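Local atomic coordinates of putative acyl-CoA thioester hydrolase YbhC (Escherichia coli K-12, PDB entry 3GRH), a protein that is a putative thioesterase of the pectinesterase family, held at the outer membrane as a lipoprotein, that neither binds pectin nor has pectinesterase activity. Residues Gly244-Phe249 against Asn299-Gln304. Residues are numbered along the deposited sequence; the frame is centred on the assembly and turned at random.
Sequences GRQNTF and NSRTQQ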
loop_
_atom_site.group_PDB
_atom_site.type_symbol
_atom_site.label_atom_id
_atom_site.label_comp_id
_atom_site.label_asym_id
_atom_site.label_seq_id
_atom_site.Cartn_x
_atom_site.Cartn_y
_atom_site.Cartn_z
ATOM N N GLY A 244 -0.329 11.032 2.298
ATOM C CA GLY A 244 -0.006 11.599 1.020
ATOM C C GLY A 244 -1.223 12.159 0.332
ATOM O O GLY A 244 -2.204 12.530 0.995
ATOM N N ARG A 245 -1.086 12.237 -0.988
ATOM C CA ARG A 245 -2.166 12.722 -1.869
ATOM C C ARG A 245 -2.244 11.712 -3.000
ATOM O O ARG A 245 -2.923 10.714 -2.858
ATOM C CB ARG A 245 -1.970 14.108 -2.328
ATOM C CG ARG A 245 -1.970 15.125 -1.237
ATOM C CD ARG A 245 -3.263 15.355 -0.642
ATOM N NE ARG A 245 -3.146 16.388 0.413
ATOM C CZ ARG A 245 -3.118 16.140 1.722
ATOM N NH1 ARG A 245 -3.193 14.918 2.212
ATOM N NH2 ARG A 245 -3.069 17.176 2.599
ATOM N N GLN A 246 -1.451 11.869 -4.065
ATOM C CA GLN A 246 -1.476 10.872 -5.164
ATOM C C GLN A 246 -0.441 9.801 -4.974
ATOM O O GLN A 246 0.697 10.079 -4.780
ATOM C CB GLN A 246 -1.301 11.572 -6.521
ATOM C CG GLN A 246 -1.523 10.732 -7.688
ATOM C CD GLN A 246 -1.198 11.376 -8.974
ATOM O OE1 GLN A 246 -1.461 12.547 -9.138
ATOM N NE2 GLN A 246 -0.546 10.623 -9.900
ATOM N N ASN A 247 -0.885 8.549 -4.993
ATOM C CA ASN A 247 -0.049 7.351 -4.893
ATOM C C ASN A 247 0.647 7.258 -3.526
ATOM O O ASN A 247 1.808 6.802 -3.453
ATOM C CB ASN A 247 1.012 7.314 -5.988
ATOM C CG ASN A 247 0.453 7.217 -7.381
ATOM O OD1 ASN A 247 0.688 8.132 -8.203
ATOM N ND2 ASN A 247 -0.271 6.140 -7.680
ATOM N N THR A 248 -0.069 7.491 -2.420
ATOM C CA THR A 248 0.473 7.401 -1.112
ATOM C C THR A 248 1.235 6.123 -0.733
ATOM O O THR A 248 2.352 6.214 -0.243
ATOM C CB THR A 248 -0.681 7.606 -0.146
ATOM O OG1 THR A 248 -1.281 8.887 -0.398
ATOM C CG2 THR A 248 -0.185 7.559 1.247
ATOM N N PHE A 249 0.628 4.979 -0.993
ATOM C CA PHE A 249 1.190 3.683 -0.657
ATOM C C PHE A 249 1.315 2.897 -1.963
ATOM O O PHE A 249 0.329 2.740 -2.656
ATOM C CB PHE A 249 0.273 3.027 0.349
ATOM C CG PHE A 249 0.759 1.667 0.818
ATOM C CD1 PHE A 249 2.111 1.415 1.121
ATOM C CD2 PHE A 249 -0.123 0.658 1.014
ATOM C CE1 PHE A 249 2.506 0.177 1.605
ATOM C CE2 PHE A 249 0.296 -0.590 1.471
ATOM C CZ PHE A 249 1.568 -0.815 1.769
ATOM N N ASN A 299 -9.807 16.199 0.060
ATOM C CA ASN A 299 -10.108 16.961 -1.149
ATOM C C ASN A 299 -9.457 18.355 -1.149
ATOM O O ASN A 299 -9.911 19.252 -1.866
ATOM C CB ASN A 299 -11.616 17.072 -1.386
ATOM C CG ASN A 299 -12.289 17.936 -0.388
ATOM O OD1 ASN A 299 -11.749 18.214 0.694
ATOM N ND2 ASN A 299 -13.528 18.332 -0.696
ATOM N N SER A 300 -8.326 18.478 -0.453
ATOM C CA SER A 300 -7.601 19.746 -0.360
ATOM C C SER A 300 -6.755 20.042 -1.612
ATOM O O SER A 300 -6.462 21.239 -1.942
ATOM C CB SER A 300 -6.727 19.768 0.885
ATOM O OG SER A 300 -6.127 18.521 1.096
ATOM N N ARG A 301 -6.341 19.002 -2.320
ATOM C CA ARG A 301 -5.523 19.206 -3.509
ATOM C C ARG A 301 -6.393 19.126 -4.764
ATOM O O ARG A 301 -6.240 19.913 -5.707
ATOM C CB ARG A 301 -4.383 18.176 -3.597
ATOM C CG ARG A 301 -3.452 18.397 -4.737
ATOM C CD ARG A 301 -2.544 17.233 -4.874
ATOM N NE ARG A 301 -3.227 15.994 -5.285
ATOM C CZ ARG A 301 -3.234 15.513 -6.521
ATOM N NH1 ARG A 301 -2.652 16.204 -7.509
ATOM N NH2 ARG A 301 -3.824 14.361 -6.794
ATOM N N THR A 302 -7.309 18.166 -4.771
ATOM C CA THR A 302 -8.227 17.970 -5.900
ATOM C C THR A 302 -9.615 17.712 -5.393
ATOM O O THR A 302 -9.819 17.020 -4.378
ATOM C CB THR A 302 -7.762 16.882 -6.908
ATOM O OG1 THR A 302 -8.752 16.719 -7.947
ATOM C CG2 THR A 302 -7.530 15.572 -6.274
ATOM N N GLN A 303 -10.575 18.348 -6.058
ATOM C CA GLN A 303 -11.951 18.125 -5.735
ATOM C C GLN A 303 -12.667 17.352 -6.832
ATOM O O GLN A 303 -13.887 17.100 -6.749
ATOM C CB GLN A 303 -12.632 19.478 -5.504
ATOM C CG GLN A 303 -12.161 20.135 -4.259
ATOM C CD GLN A 303 -13.285 20.846 -3.534
ATOM O OE1 GLN A 303 -14.158 21.455 -4.154
ATOM N NE2 GLN A 303 -13.274 20.757 -2.202
ATOM N N GLN A 304 -11.950 17.004 -7.891
ATOM C CA GLN A 304 -12.610 16.429 -9.072
ATOM C C GLN A 304 -12.636 14.902 -9.121
ATOM O O GLN A 304 -13.412 14.314 -9.886
ATOM C CB GLN A 304 -11.958 16.905 -10.380
ATOM C CG GLN A 304 -10.431 16.967 -10.433
ATOM C CD GLN A 304 -9.924 17.766 -11.643
ATOM O OE1 GLN A 304 -8.990 18.584 -11.527
ATOM N NE2 GLN A 304 -10.562 17.558 -12.809
HETATM O O HOH W 1 -3.942 13.565 -9.663
#
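R301 reaches across to the base of R245 and Q246 without hydrogen-bonding to either. Its chain leaves extended, CG anti to the backbone N (chi1 -176°), then bends at chi3, which brings the guanidinium obliquely against the aliphatic start of both side chains: R301 NE lies 3.7 Å from R245 CB, and R301 NH2 lies 3.8 Å from Q246 CB. Q246 is stretched out beyond CG, and its amide plane is turned 46° from the R301 guanidinium. The polar ends of these two are joined through a water that sits at the guanidinium edge, in its plane, accepting from R301 NH2 at 3.0 Å and hydrogen-bonded to Q246 OE1 at 2.7 Å. R301 NH2 also makes a salt bridge to D278, while NH1 is taken by the carbonyls of D219 and G221.

The fold is the right-handed parallel beta-helix characteristic of carbohydrate esterase family 8. Residues 244-249 run through the loop after strand 240-243 into the first residue of strand 249-251; 299-304 lies in the loop between strands 294-297 and 307-311. The Q246 side chain comes within about 5 Å of that of D280, the predicted nucleophile. Q246 NE2 is engaged by N222 and, at 3.3 Å, by N247 OD1, and Q246 OE1 accepts from the backbone N of H223 besides bonding the water, so both ends of the amide are held beside the putative active site.

R245 turns the other way. A bend at chi2 (-71°) carries its guanidinium past S300, whose OG approaches obliquely, 3.7 Å from R245 NH2 and too far for a bond. D216 links the two instead, forming a salt bridge with R245 NE and a hydrogen bond with S300 OG. R245 NE and R301 NE stand 5.7 Å apart, with R245 paired to D216 and E276 and R301 to D278.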